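PDB 3V75: orotidine 5'-phosphate decarboxylase from Streptomyces avermitilis, which probably catalyses the decarboxylation of orotidine 5'-phosphate to UMP, the last step of de novo UMP biosynthesis. Local coordinates for residues A[27-32]-A[211-216]; A[47-52]-A[89-94]; A[79-84]-A[113-118]; A[222-227]-A[247-252]; A[271-276]-A[288-293]. All coordinates share one frame; numbering follows the deposited sequence.

Contact 1. Residues A[27-32]-A[211-216]; sequences FGARLS and EEPLGS
Gly28 lies directly against the backbone of Leu214 and Gly215, and here the first turn of helix 27-38 presses closest on the loop. Gly28 CA is 3.2 Å from Gly215 O and 3.4 Å from Leu214 O, both CA-H...O contacts, the second opening to 143° at the hydrogen. Gly215 O is buried without a hydrogen-bonding partner in the model, and the Gly28 CA-H approaches it. Beside it, Gly28 N donates to Ser216 OG over 3.1 Å at 158°. The hydroxyl stands beside its own backbone N and opposite its carbonyl carbon (chi1 -62°), which turns it back to the helix start. Ser216 OG also lies 2.8 Å from the oxygen of a water that accepts from Phe27 N.

The fold is a TIM barrel: helix 27-38 precedes the first strand and caps the N-terminal end of the barrel, while loop 211-216 feeds strand 217-221. On the inner side Leu214 lays CB over Gly28 O and just meets Leu31 methyl to methyl; Leu31 goes on to Leu113 of strand 113-120.

Outward, the fit slackens. Pro213, exposed and preceded by a cis peptide bond, packs more loosely on the helix: its CD is 4.0 Å from Ala29 CB and its CG 4.0 Å from Ser32 CB. A water donates to Leu214 O at 2.6 Å and takes a weak bond from Ala29 N.

Contact 2. Residues A[47-52]-A[89-94]; sequences PHASLL and FERFGS
Pro47 and Arg91 meet at the C-terminal end of the barrel, where the loop after strand 42-45 faces the turn that separates helix 86-90 from helix 93-109. Arg91 sits in that type I turn, which runs from Glu90 to Gly93, and its NH2 donates to Pro47 O over 3.0 Å at 153°. The N-H arrives in the carbonyl plane, with a C=O...N angle of 151°, while the oxygen lies slightly tilted from the plane of the guanidinium. To reach it, CG of Arg91 is wedged between the backbone N and the carbonyl carbon (chi1 68°), and the chain then runs extended to NE. Leu52 comes from the opposite direction and sets CD1 at the guanidinium edge, 3.5 Å from NH2 of Arg91. Phe92 CZ lies over one face of the group, displaced toward its rim.

In this TIM barrel the contact also reaches the dimer interface: Arg91 NH1 forms salt bridges with Asp59 and with Glu132 of the second subunit, so one guanidinium joins segment 47-52, the loop carrying Asp59 and the partner chain.

The rest of the contact is apolar. Pro47 crosses Phe89 at about a right angle and puts CG over one ring face, 4.1 Å from the centroid of the Phe89 ring, a CH-pi contact. CG and CD of Pro47 lie on the CE2-CZ side of the ring, with Pro47 CG 3.8 Å from Phe89 CZ. Leu64 and Phe67 of helix 61-75 also touch the proline, and His48, its successor, takes the N-cap position of helix 49-54.

Contact 3. Residues A[79-84]-A[113-118]; sequences VAVFKP and LVVMDA
Phe82 and Val115 are joined by the straightest of the backbone bonds that pair strands 81-84 and 113-120: Val115 N donates to Phe82 O over 2.9 Å, at 170° at the hydrogen. Phe82 N in turn gives to Leu113 O at 2.8 Å, and Leu113 N to Ala80 O at 3.0 Å. Further along, where Pro84 has no N-H to give, its carbonyl still serves, and Asp117 N donates to Pro84 O at 3.0 Å. CA-H...O contacts from Val81, Val114 and Lys83 fill in between these bonds.

The apolar contacts fall on two faces. On the one shared by Val81, Leu113 and Val115, Val81 CG1 touches Val115 CG2 at 3.6 Å, and Leu31 of helix 27-38 packs on Val81. On the other, Pro84 CD meets Val114 CG1 at 3.7 Å, the two side chains crossing at about a right angle under helix 93-109. Phe82 is on the same face as Val114, its ring leading away from the pair, and Ala107 of that helix touches both Phe82 and Val114.

One salt bridge completes the pairing. Lys83 NZ lies 2.7 Å from Asp117 OD2, on the lone pair of that oxygen directed away from OD1. The lysine leaves its backbone extended and then folds at its last two torsions (chi3 76°, chi4 66°), so NZ swings round to the carboxylate. Asp117 OD1 is taken by Lys119, the predicted proton donor, and by Thr147. The aspartate thus holds a lysine on each oxygen, consistent with the lysine-aspartate network of OMP decarboxylase active sites, set on adjacent parallel strands of the TIM barrel.

Contact 4. Residues A[222-227]-A[247-252]; sequences GATLGD and QGAAPA
Ala249 points its methyl at Ala223 and Thr224, joining two loops at the C-terminal end of neighbouring TIM-barrel strands: segment 222-227 follows strand 217-221, while the loop holding residues 247-252 lies beyond strand 239-241. The methyl of Ala249 divides its contact between two partners. Its CB is 3.9 Å from Ala223 CB, the two alanines facing each other, and 3.8 Å from Thr224 CG2, which comes in from another side.

Thr224 brings its methyl rather than its hydroxyl to the contact. With OG1 set between the backbone N and the carbonyl carbon (chi1 60°), CG2 is left opposite the carbonyl carbon and faces segment 247-252, where it also nears the carbonyl of Gln247. The hydroxyl makes a weak hydrogen bond with Ser178 OG. Ala223 is backed by Ile244, and its backbone pairs with Pro242, so the turn rests on the chain that leads from the neighbouring strand. That turn is a type I beta turn from Gly222 to Leu225, closed by a weak bond.

No direct hydrogen bond joins the segments, and the polar backbone atoms meet through water. The chain passes Gly248 at positive phi (84°), and the Gly248 carbonyl faces that of Ala223 across one water. A second water, beside the exposed Gln247, has its oxygen within bonding distance of Gln247 O, at 2.9 Å, with a weak and longer link to Thr224 O. Both waters have more acceptors around them than protons to give. The first is placed evenly, with its oxygen 2.7 Å from Ala223 O and 2.7 Å from Gly248 O.

Contact 5. Residues A[271-276]-A[288-293]; sequences RGVLRH and DRFAEE
Val273 and Phe290 have the nearest CA atoms of the two segments, 8.2 Å apart, and no direct hydrogen bond joins the segments, so the gap is bridged by side chains and one water. The short helix 271-274 follows the last strand of the TIM barrel, and helix 280-299 is the final helix of the chain packing against it.

Phe290 carries the apolar part. Its CG stands opposite the carbonyl carbon (chi1 -85°), which directs the ring at Gly272, where there is no side chain to hold it off. Phe290 CZ comes within 4.0 Å of Gly272 CA, and Gly272 O lies at the ring edge, near its plane, 3.5 Å from CE2 of Phe290. Val273 slides past in the opposite direction, its CG2 meeting Phe290 CD2 at 3.9 Å. Leu41 and Pro251, both in loops, also touch Phe290.

Toward solvent the contact turns polar. The Arg289 chain bends at chi3 (43°) and brings its guanidinium beside the His276 ring, the two planes 79° apart. Arg289 NH1 and His276 NE2 are 4.1 Å apart and do not bond directly. A single water lies between them, in the plane of both groups: it donates to Gly272 O at 2.7 Å, accepts from Arg289 NH1 at 2.8 Å and bonds His276 NE2 at 2.8 Å.

From the N terminus, segment 27-32 of helix 27-38 opens contact 1, which closes only at 211-216, just before the sixth barrel strand. Contacts 2 and 3 both fall within that long loop and cross each other: 47-52, 79-84, 89-94 and 113-118 alternate along the chain, so the second and third strands are paired while a loop beyond the first strand is tied to the turn between helices. Contacts 4 and 5 follow in series, joining the loops after strands six and seven and then the last two helices. Contact 1 touches contact 3, and contact 4 touches contact 5; Phe89 packs on Pro84 between contacts 2 and 3, and Leu51 meets Leu274 between contacts 2 and 5.

Contact 1. Residues A[27-32]-A[211-216]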
# COMPACT_ATOMS: atom_id res chain seq x y z
N PHE A 27 -17.59 -3.17 -13.68
CA PHE A 27 -17.83 -2.62 -12.37
C PHE A 27 -18.69 -1.35 -12.38
O PHE A 27 -19.61 -1.22 -11.54
CB PHE A 27 -16.51 -2.38 -11.64
CG PHE A 27 -16.67 -1.72 -10.32
CD1 PHE A 27 -17.27 -2.41 -9.27
CD2 PHE A 27 -16.23 -0.43 -10.11
CE1 PHE A 27 -17.41 -1.80 -8.01
CE2 PHE A 27 -16.39 0.19 -8.87
CZ PHE A 27 -17.00 -0.50 -7.83
N GLY A 28 -18.43 -0.41 -13.29
CA GLY A 28 -19.16 0.85 -13.26
C GLY A 28 -20.66 0.58 -13.42
O GLY A 28 -21.50 1.17 -12.70
N ALA A 29 -21.02 -0.30 -14.35
CA ALA A 29 -22.41 -0.67 -14.56
C ALA A 29 -22.98 -1.40 -13.34
O ALA A 29 -24.13 -1.15 -12.93
CB ALA A 29 -22.56 -1.54 -15.82
N ARG A 30 -22.23 -2.35 -12.78
CA ARG A 30 -22.73 -3.10 -11.63
C ARG A 30 -22.92 -2.18 -10.42
O ARG A 30 -23.91 -2.32 -9.68
CB ARG A 30 -21.79 -4.27 -11.29
CG ARG A 30 -21.73 -5.31 -12.42
CD ARG A 30 -20.98 -6.58 -11.98
NE ARG A 30 -19.57 -6.31 -11.66
CZ ARG A 30 -19.01 -6.50 -10.46
NH1 ARG A 30 -19.73 -6.96 -9.44
NH2 ARG A 30 -17.72 -6.22 -10.28
N LEU A 31 -22.00 -1.25 -10.24
CA LEU A 31 -22.06 -0.31 -9.12
C LEU A 31 -23.29 0.63 -9.28
O LEU A 31 -24.03 0.87 -8.33
CB LEU A 31 -20.77 0.50 -9.06
CG LEU A 31 -20.80 1.68 -8.09
CD1 LEU A 31 -20.94 1.13 -6.65
CD2 LEU A 31 -19.59 2.52 -8.22
N SER A 32 -23.48 1.16 -10.49
CA SER A 32 -24.62 2.05 -10.78
C SER A 32 -25.92 1.31 -10.45
O SER A 32 -26.83 1.87 -9.78
CB SER A 32 -24.60 2.47 -12.26
OG SER A 32 -25.70 3.31 -12.56
N GLU A 211 -17.85 4.96 -21.70
CA GLU A 211 -18.43 3.81 -21.01
C GLU A 211 -19.78 4.20 -20.42
O GLU A 211 -19.91 5.27 -19.81
CB GLU A 211 -17.56 3.35 -19.86
CG GLU A 211 -16.33 2.73 -20.35
CD GLU A 211 -16.57 1.30 -20.87
OE1 GLU A 211 -17.39 0.57 -20.26
OE2 GLU A 211 -15.94 0.92 -21.87
N GLU A 212 -20.78 3.36 -20.63
CA GLU A 212 -22.11 3.68 -20.15
C GLU A 212 -22.59 2.57 -19.24
O GLU A 212 -22.35 1.39 -19.51
CB GLU A 212 -23.06 3.83 -21.32
CG GLU A 212 -22.67 4.93 -22.28
CD GLU A 212 -23.09 6.31 -21.81
OE1 GLU A 212 -23.74 6.40 -20.72
OE2 GLU A 212 -22.82 7.33 -22.53
N PRO A 213 -23.35 2.91 -18.18
CA PRO A 213 -23.80 4.24 -17.74
C PRO A 213 -22.73 4.95 -16.94
O PRO A 213 -22.84 6.15 -16.67
CB PRO A 213 -25.00 3.89 -16.83
CG PRO A 213 -24.67 2.58 -16.27
CD PRO A 213 -23.93 1.84 -17.36
N LEU A 214 -21.67 4.22 -16.59
CA LEU A 214 -20.62 4.75 -15.74
C LEU A 214 -19.38 3.87 -15.99
O LEU A 214 -19.50 2.64 -16.10
CB LEU A 214 -21.04 4.64 -14.27
CG LEU A 214 -20.12 5.23 -13.19
CD1 LEU A 214 -19.93 6.73 -13.39
CD2 LEU A 214 -20.60 4.93 -11.78
N GLY A 215 -18.20 4.48 -16.01
CA GLY A 215 -16.97 3.74 -16.16
C GLY A 215 -16.55 3.03 -14.88
O GLY A 215 -17.10 3.28 -13.80
N SER A 216 -15.53 2.18 -14.97
CA SER A 216 -15.08 1.38 -13.83
C SER A 216 -13.93 1.95 -13.03
O SER A 216 -13.55 1.37 -12.02
CB SER A 216 -14.67 -0.04 -14.30
OG SER A 216 -15.76 -0.73 -14.86
O HOH W 1 -14.90 -3.36 -14.97
O HOH W 2 -19.08 0.15 -16.68

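Contact 2. Residues A[47-52]-A[89-94]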
# COMPACT_ATOMS: atom_id res chain seq x y z
N PRO A 47 -12.64 -2.64 11.66
CA PRO A 47 -12.51 -3.21 13.00
C PRO A 47 -11.25 -2.69 13.70
O PRO A 47 -10.36 -3.49 14.06
CB PRO A 47 -12.41 -4.73 12.75
CG PRO A 47 -11.79 -4.79 11.34
CD PRO A 47 -12.42 -3.62 10.59
N HIS A 48 -11.14 -1.38 13.87
CA HIS A 48 -10.04 -0.86 14.68
C HIS A 48 -10.30 -1.07 16.16
O HIS A 48 -11.43 -1.35 16.59
CB HIS A 48 -9.72 0.61 14.37
CG HIS A 48 -10.91 1.51 14.30
ND1 HIS A 48 -11.65 1.88 15.41
CD2 HIS A 48 -11.46 2.17 13.24
CE1 HIS A 48 -12.60 2.72 15.04
NE2 HIS A 48 -12.52 2.90 13.73
N ALA A 49 -9.24 -0.96 16.96
CA ALA A 49 -9.36 -1.27 18.38
C ALA A 49 -10.45 -0.44 19.09
O ALA A 49 -11.12 -0.97 19.96
CB ALA A 49 -8.00 -1.12 19.11
N SER A 50 -10.61 0.85 18.71
CA SER A 50 -11.63 1.73 19.30
C SER A 50 -13.01 1.08 19.11
O SER A 50 -13.74 0.83 20.07
CB SER A 50 -11.58 3.09 18.60
OG SER A 50 -12.34 4.08 19.26
N LEU A 51 -13.38 0.81 17.84
CA LEU A 51 -14.71 0.24 17.56
C LEU A 51 -14.88 -1.13 18.21
O LEU A 51 -15.97 -1.45 18.70
CB LEU A 51 -15.03 0.18 16.05
CG LEU A 51 -15.80 1.37 15.43
CD1 LEU A 51 -15.77 1.35 13.90
CD2 LEU A 51 -17.27 1.44 15.98
N LEU A 52 -13.82 -1.95 18.21
CA LEU A 52 -13.96 -3.26 18.85
C LEU A 52 -14.26 -3.10 20.36
O LEU A 52 -15.16 -3.77 20.89
CB LEU A 52 -12.68 -4.12 18.69
CG LEU A 52 -12.31 -4.60 17.28
CD1 LEU A 52 -10.98 -5.38 17.28
CD2 LEU A 52 -13.42 -5.47 16.72
N PHE A 89 -7.12 -5.48 9.46
CA PHE A 89 -6.99 -6.93 9.42
C PHE A 89 -5.49 -7.31 9.43
O PHE A 89 -5.08 -8.24 10.13
CB PHE A 89 -7.69 -7.46 8.15
CG PHE A 89 -9.17 -7.22 8.14
CD1 PHE A 89 -10.06 -8.23 8.53
CD2 PHE A 89 -9.67 -5.98 7.76
CE1 PHE A 89 -11.44 -8.02 8.54
CE2 PHE A 89 -11.06 -5.75 7.76
CZ PHE A 89 -11.95 -6.79 8.15
N GLU A 90 -4.68 -6.57 8.66
CA GLU A 90 -3.27 -6.91 8.50
C GLU A 90 -2.52 -6.82 9.81
O GLU A 90 -1.48 -7.48 9.99
CB GLU A 90 -2.59 -5.95 7.51
CG GLU A 90 -3.07 -6.09 6.10
CD GLU A 90 -2.32 -5.16 5.17
OE1 GLU A 90 -1.09 -4.97 5.36
OE2 GLU A 90 -2.95 -4.59 4.26
N ARG A 91 -3.01 -5.98 10.73
CA ARG A 91 -2.33 -5.82 12.02
C ARG A 91 -2.30 -7.12 12.81
O ARG A 91 -1.48 -7.28 13.72
CB ARG A 91 -2.96 -4.66 12.85
CG ARG A 91 -4.36 -4.96 13.32
CD ARG A 91 -5.06 -3.66 13.73
NE ARG A 91 -6.44 -3.87 14.17
CZ ARG A 91 -6.79 -4.00 15.46
NH1 ARG A 91 -5.85 -3.95 16.41
NH2 ARG A 91 -8.07 -4.18 15.79
N PHE A 92 -3.18 -8.07 12.46
CA PHE A 92 -3.16 -9.40 13.07
C PHE A 92 -2.44 -10.45 12.20
O PHE A 92 -2.52 -11.64 12.48
CB PHE A 92 -4.58 -9.86 13.45
CG PHE A 92 -5.24 -8.97 14.47
CD1 PHE A 92 -4.66 -8.81 15.74
CD2 PHE A 92 -6.37 -8.24 14.15
CE1 PHE A 92 -5.26 -7.95 16.69
CE2 PHE A 92 -6.97 -7.38 15.10
CZ PHE A 92 -6.42 -7.25 16.35
N GLY A 93 -1.72 -10.02 11.17
CA GLY A 93 -0.96 -10.94 10.33
C GLY A 93 -1.87 -11.85 9.51
O GLY A 93 -3.02 -11.50 9.15
N SER A 94 -1.35 -13.04 9.20
CA SER A 94 -2.05 -13.97 8.33
C SER A 94 -3.43 -14.36 8.87
O SER A 94 -4.36 -14.52 8.10
CB SER A 94 -1.21 -15.22 8.09
OG SER A 94 -0.89 -15.86 9.31

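Contact 3. Residues A[79-84]-A[113-118]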
# COMPACT_ATOMS: atom_id res chain seq x y z
N VAL A 79 -26.98 -3.51 2.00
CA VAL A 79 -26.18 -2.36 1.55
C VAL A 79 -25.59 -2.58 0.18
O VAL A 79 -25.27 -3.73 -0.19
CB VAL A 79 -25.01 -1.94 2.51
CG1 VAL A 79 -25.54 -1.60 3.93
CG2 VAL A 79 -23.92 -3.01 2.55
N ALA A 80 -25.51 -1.50 -0.59
CA ALA A 80 -24.98 -1.59 -1.95
C ALA A 80 -23.52 -2.04 -1.96
O ALA A 80 -23.13 -2.90 -2.77
CB ALA A 80 -25.11 -0.27 -2.69
N VAL A 81 -22.70 -1.47 -1.07
CA VAL A 81 -21.26 -1.66 -1.12
C VAL A 81 -20.72 -1.74 0.30
O VAL A 81 -21.20 -1.02 1.19
CB VAL A 81 -20.57 -0.44 -1.82
CG1 VAL A 81 -19.09 -0.71 -2.11
CG2 VAL A 81 -21.31 -0.05 -3.10
N PHE A 82 -19.71 -2.58 0.52
CA PHE A 82 -18.88 -2.51 1.73
C PHE A 82 -17.47 -2.11 1.39
O PHE A 82 -16.99 -2.41 0.28
CB PHE A 82 -18.71 -3.89 2.36
CG PHE A 82 -19.92 -4.38 3.10
CD1 PHE A 82 -20.37 -3.72 4.26
CD2 PHE A 82 -20.54 -5.56 2.72
CE1 PHE A 82 -21.45 -4.23 4.99
CE2 PHE A 82 -21.61 -6.09 3.45
CZ PHE A 82 -22.09 -5.40 4.58
N LYS A 83 -16.78 -1.49 2.33
CA LYS A 83 -15.37 -1.14 2.13
C LYS A 83 -14.56 -1.61 3.33
O LYS A 83 -14.39 -0.87 4.30
CB LYS A 83 -15.20 0.36 1.89
CG LYS A 83 -13.74 0.76 1.60
CD LYS A 83 -13.61 2.21 1.17
CE LYS A 83 -13.74 3.21 2.33
NZ LYS A 83 -12.63 3.12 3.32
N PRO A 84 -14.06 -2.85 3.30
CA PRO A 84 -13.14 -3.24 4.37
C PRO A 84 -11.85 -2.45 4.26
O PRO A 84 -11.36 -2.24 3.15
CB PRO A 84 -12.86 -4.72 4.10
CG PRO A 84 -13.23 -4.91 2.65
CD PRO A 84 -14.30 -3.92 2.32
N LEU A 113 -21.45 -5.33 -3.11
CA LEU A 113 -20.17 -5.11 -3.77
C LEU A 113 -19.14 -4.87 -2.70
O LEU A 113 -19.47 -4.33 -1.64
CB LEU A 113 -20.27 -3.89 -4.70
CG LEU A 113 -21.27 -4.11 -5.85
CD1 LEU A 113 -21.37 -2.84 -6.69
CD2 LEU A 113 -20.83 -5.26 -6.74
N VAL A 114 -17.90 -5.23 -2.97
CA VAL A 114 -16.81 -4.99 -2.02
C VAL A 114 -15.70 -4.18 -2.67
O VAL A 114 -15.12 -4.58 -3.68
CB VAL A 114 -16.23 -6.32 -1.49
CG1 VAL A 114 -14.98 -6.08 -0.62
CG2 VAL A 114 -17.32 -7.06 -0.67
N VAL A 115 -15.41 -3.04 -2.06
CA VAL A 115 -14.28 -2.22 -2.42
C VAL A 115 -13.20 -2.49 -1.41
O VAL A 115 -13.33 -2.15 -0.22
CB VAL A 115 -14.65 -0.71 -2.39
CG1 VAL A 115 -13.40 0.15 -2.62
CG2 VAL A 115 -15.73 -0.45 -3.41
N MSE A 116 -12.10 -3.11 -1.85
CA MSE A 116 -11.01 -3.41 -0.95
C MSE A 116 -10.20 -2.13 -0.74
O MSE A 116 -9.53 -1.63 -1.68
CB MSE A 116 -10.13 -4.51 -1.52
CG MSE A 116 -8.86 -4.72 -0.71
SE MSE A 116 -9.21 -5.50 1.06
CE MSE A 116 -9.97 -7.16 0.46
N ASP A 117 -10.22 -1.56 0.47
CA ASP A 117 -9.42 -0.37 0.71
C ASP A 117 -8.06 -0.77 1.26
O ASP A 117 -7.86 -0.98 2.48
CB ASP A 117 -10.15 0.62 1.64
CG ASP A 117 -9.56 1.98 1.60
OD1 ASP A 117 -8.43 2.15 1.05
OD2 ASP A 117 -10.19 2.95 2.10
N ALA A 118 -7.13 -0.93 0.33
CA ALA A 118 -5.78 -1.40 0.64
C ALA A 118 -4.70 -0.41 0.15
O ALA A 118 -3.51 -0.54 0.49
CB ALA A 118 -5.57 -2.77 0.02

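Contact 4. Residues A[222-227]-A[247-252]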
# COMPACT_ATOMS: atom_id res chain seq x y z
N GLY A 222 -12.35 13.22 -0.95
CA GLY A 222 -12.91 13.40 0.39
C GLY A 222 -14.09 14.36 0.41
O GLY A 222 -14.02 15.47 -0.15
N ALA A 223 -15.19 13.92 1.06
CA ALA A 223 -16.44 14.70 1.07
C ALA A 223 -16.34 15.95 1.92
O ALA A 223 -17.22 16.82 1.83
CB ALA A 223 -17.62 13.84 1.58
N THR A 224 -15.34 16.04 2.80
CA THR A 224 -15.24 17.20 3.68
C THR A 224 -14.30 18.28 3.13
O THR A 224 -14.04 19.28 3.79
CB THR A 224 -14.78 16.83 5.11
OG1 THR A 224 -13.49 16.20 5.06
CG2 THR A 224 -15.76 15.85 5.76
N LEU A 225 -13.76 18.08 1.93
CA LEU A 225 -12.92 19.12 1.32
C LEU A 225 -13.74 20.34 0.88
O LEU A 225 -14.91 20.19 0.49
CB LEU A 225 -12.18 18.54 0.11
CG LEU A 225 -11.02 17.65 0.52
CD1 LEU A 225 -10.53 16.85 -0.69
CD2 LEU A 225 -9.89 18.50 1.07
N GLY A 226 -13.13 21.52 0.93
CA GLY A 226 -13.81 22.77 0.62
C GLY A 226 -13.50 23.37 -0.75
O GLY A 226 -14.11 24.38 -1.15
N ASP A 227 -12.56 22.74 -1.46
CA ASP A 227 -12.09 23.31 -2.73
C ASP A 227 -12.38 22.38 -3.91
O ASP A 227 -11.73 22.48 -4.96
CB ASP A 227 -10.59 23.68 -2.65
CG ASP A 227 -9.72 22.53 -2.12
OD1 ASP A 227 -10.19 21.36 -1.97
OD2 ASP A 227 -8.51 22.80 -1.85
N GLN A 247 -19.04 16.77 9.96
CA GLN A 247 -19.51 18.13 9.77
C GLN A 247 -19.36 18.58 8.30
O GLN A 247 -18.27 18.48 7.73
CB GLN A 247 -18.70 19.03 10.73
CG GLN A 247 -18.89 20.52 10.56
CD GLN A 247 -20.36 20.87 10.56
OE1 GLN A 247 -21.08 20.60 11.55
NE2 GLN A 247 -20.85 21.45 9.42
N GLY A 248 -20.45 19.04 7.68
CA GLY A 248 -20.39 19.53 6.30
C GLY A 248 -20.51 18.43 5.26
O GLY A 248 -20.54 18.72 4.04
N ALA A 249 -20.53 17.17 5.73
CA ALA A 249 -20.67 16.01 4.86
C ALA A 249 -21.79 15.10 5.36
O ALA A 249 -21.73 13.86 5.28
CB ALA A 249 -19.38 15.23 4.72
N ALA A 250 -22.84 15.74 5.85
CA ALA A 250 -24.06 15.03 6.08
C ALA A 250 -24.65 14.70 4.68
O ALA A 250 -24.34 15.38 3.70
CB ALA A 250 -25.00 15.95 6.86
N PRO A 251 -25.53 13.69 4.61
CA PRO A 251 -26.20 13.39 3.35
C PRO A 251 -26.76 14.62 2.64
O PRO A 251 -26.56 14.78 1.42
CB PRO A 251 -27.32 12.46 3.79
CG PRO A 251 -26.64 11.67 4.87
CD PRO A 251 -25.86 12.71 5.65
N ALA A 252 -27.43 15.51 3.38
CA ALA A 252 -28.06 16.66 2.73
C ALA A 252 -27.05 17.62 2.09
O ALA A 252 -27.41 18.39 1.21
CB ALA A 252 -28.96 17.41 3.73
O HOH W 3 -18.05 19.02 3.08
O HOH W 4 -16.88 19.86 5.57

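Contact 5. Residues A[271-276]-A[288-293]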
# COMPACT_ATOMS: atom_id res chain seq x y z
N ARG A 271 -18.18 5.25 11.13
CA ARG A 271 -18.76 5.31 12.48
C ARG A 271 -20.29 5.55 12.52
O ARG A 271 -20.97 4.98 13.38
CB ARG A 271 -18.06 6.42 13.28
CG ARG A 271 -18.55 6.44 14.75
CD ARG A 271 -17.74 7.38 15.67
NE ARG A 271 -18.26 7.27 17.02
CZ ARG A 271 -18.14 6.19 17.79
NH1 ARG A 271 -17.43 5.12 17.37
NH2 ARG A 271 -18.69 6.17 19.00
N GLY A 272 -20.82 6.36 11.61
CA GLY A 272 -22.24 6.68 11.61
C GLY A 272 -23.12 5.46 11.56
O GLY A 272 -24.28 5.49 12.04
N VAL A 273 -22.62 4.38 10.94
CA VAL A 273 -23.33 3.09 10.98
C VAL A 273 -22.74 2.15 12.03
O VAL A 273 -23.47 1.60 12.87
CB VAL A 273 -23.33 2.39 9.58
CG1 VAL A 273 -23.81 0.96 9.67
CG2 VAL A 273 -24.20 3.20 8.60
N LEU A 274 -21.43 1.98 12.00
CA LEU A 274 -20.78 0.98 12.83
C LEU A 274 -20.90 1.20 14.33
O LEU A 274 -20.86 0.21 15.09
CB LEU A 274 -19.29 0.84 12.46
CG LEU A 274 -19.04 0.40 10.99
CD1 LEU A 274 -17.54 0.49 10.66
CD2 LEU A 274 -19.58 -1.04 10.69
N ARG A 275 -21.03 2.45 14.77
CA ARG A 275 -21.14 2.66 16.22
C ARG A 275 -22.39 2.02 16.80
O ARG A 275 -22.49 1.85 18.02
CB ARG A 275 -21.14 4.14 16.59
CG ARG A 275 -22.39 4.91 16.18
CD ARG A 275 -22.24 6.35 16.66
NE ARG A 275 -23.38 7.19 16.34
CZ ARG A 275 -24.48 7.27 17.08
NH1 ARG A 275 -24.60 6.53 18.17
NH2 ARG A 275 -25.47 8.09 16.70
N HIS A 276 -23.36 1.69 15.95
CA HIS A 276 -24.61 1.08 16.41
C HIS A 276 -24.53 -0.42 16.66
O HIS A 276 -25.43 -0.99 17.26
CB HIS A 276 -25.74 1.39 15.45
CG HIS A 276 -26.03 2.85 15.39
ND1 HIS A 276 -26.72 3.49 16.40
CD2 HIS A 276 -25.68 3.80 14.49
CE1 HIS A 276 -26.81 4.78 16.10
NE2 HIS A 276 -26.19 5.00 14.95
N ASP A 288 -29.99 1.97 6.63
CA ASP A 288 -31.16 2.33 5.81
C ASP A 288 -31.37 3.83 5.86
O ASP A 288 -31.72 4.46 4.85
CB ASP A 288 -32.45 1.67 6.33
CG ASP A 288 -32.55 0.19 6.01
OD1 ASP A 288 -31.74 -0.31 5.21
OD2 ASP A 288 -33.46 -0.47 6.58
N ARG A 289 -31.17 4.43 7.03
CA ARG A 289 -31.41 5.87 7.17
C ARG A 289 -30.40 6.69 6.35
O ARG A 289 -30.78 7.64 5.65
CB ARG A 289 -31.36 6.32 8.62
CG ARG A 289 -31.32 7.83 8.72
CD ARG A 289 -31.26 8.29 10.19
NE ARG A 289 -30.32 7.46 10.95
CZ ARG A 289 -29.06 7.76 11.27
NH1 ARG A 289 -28.35 6.89 12.01
NH2 ARG A 289 -28.53 8.94 10.94
N PHE A 290 -29.12 6.35 6.44
CA PHE A 290 -28.14 7.03 5.60
C PHE A 290 -28.46 6.89 4.13
O PHE A 290 -28.45 7.88 3.39
CB PHE A 290 -26.70 6.56 5.86
CG PHE A 290 -26.04 7.24 7.01
CD1 PHE A 290 -25.46 8.49 6.83
CD2 PHE A 290 -26.00 6.67 8.27
CE1 PHE A 290 -24.83 9.15 7.88
CE2 PHE A 290 -25.39 7.33 9.32
CZ PHE A 290 -24.80 8.57 9.13
N ALA A 291 -28.74 5.66 3.68
CA ALA A 291 -28.99 5.45 2.26
C ALA A 291 -30.20 6.26 1.82
O ALA A 291 -30.21 6.87 0.72
CB ALA A 291 -29.20 3.99 1.96
N GLU A 292 -31.24 6.28 2.65
CA GLU A 292 -32.44 7.02 2.26
C GLU A 292 -32.22 8.52 2.23
O GLU A 292 -32.72 9.22 1.34
CB GLU A 292 -33.61 6.70 3.18
CG GLU A 292 -34.84 7.51 2.87
CD GLU A 292 -35.26 7.43 1.35
OE1 GLU A 292 -35.79 8.44 0.79
OE2 GLU A 292 -35.06 6.36 0.70
N GLU A 293 -31.48 9.03 3.22
CA GLU A 293 -31.23 10.47 3.24
C GLU A 293 -30.38 10.91 2.06
O GLU A 293 -30.60 12.00 1.49
CB GLU A 293 -30.51 10.87 4.51
CG GLU A 293 -31.42 10.78 5.72
CD GLU A 293 -30.65 11.11 7.02
OE1 GLU A 293 -29.40 11.20 7.05
OE2 GLU A 293 -31.34 11.19 8.06
O HOH W 5 -25.83 7.28 13.28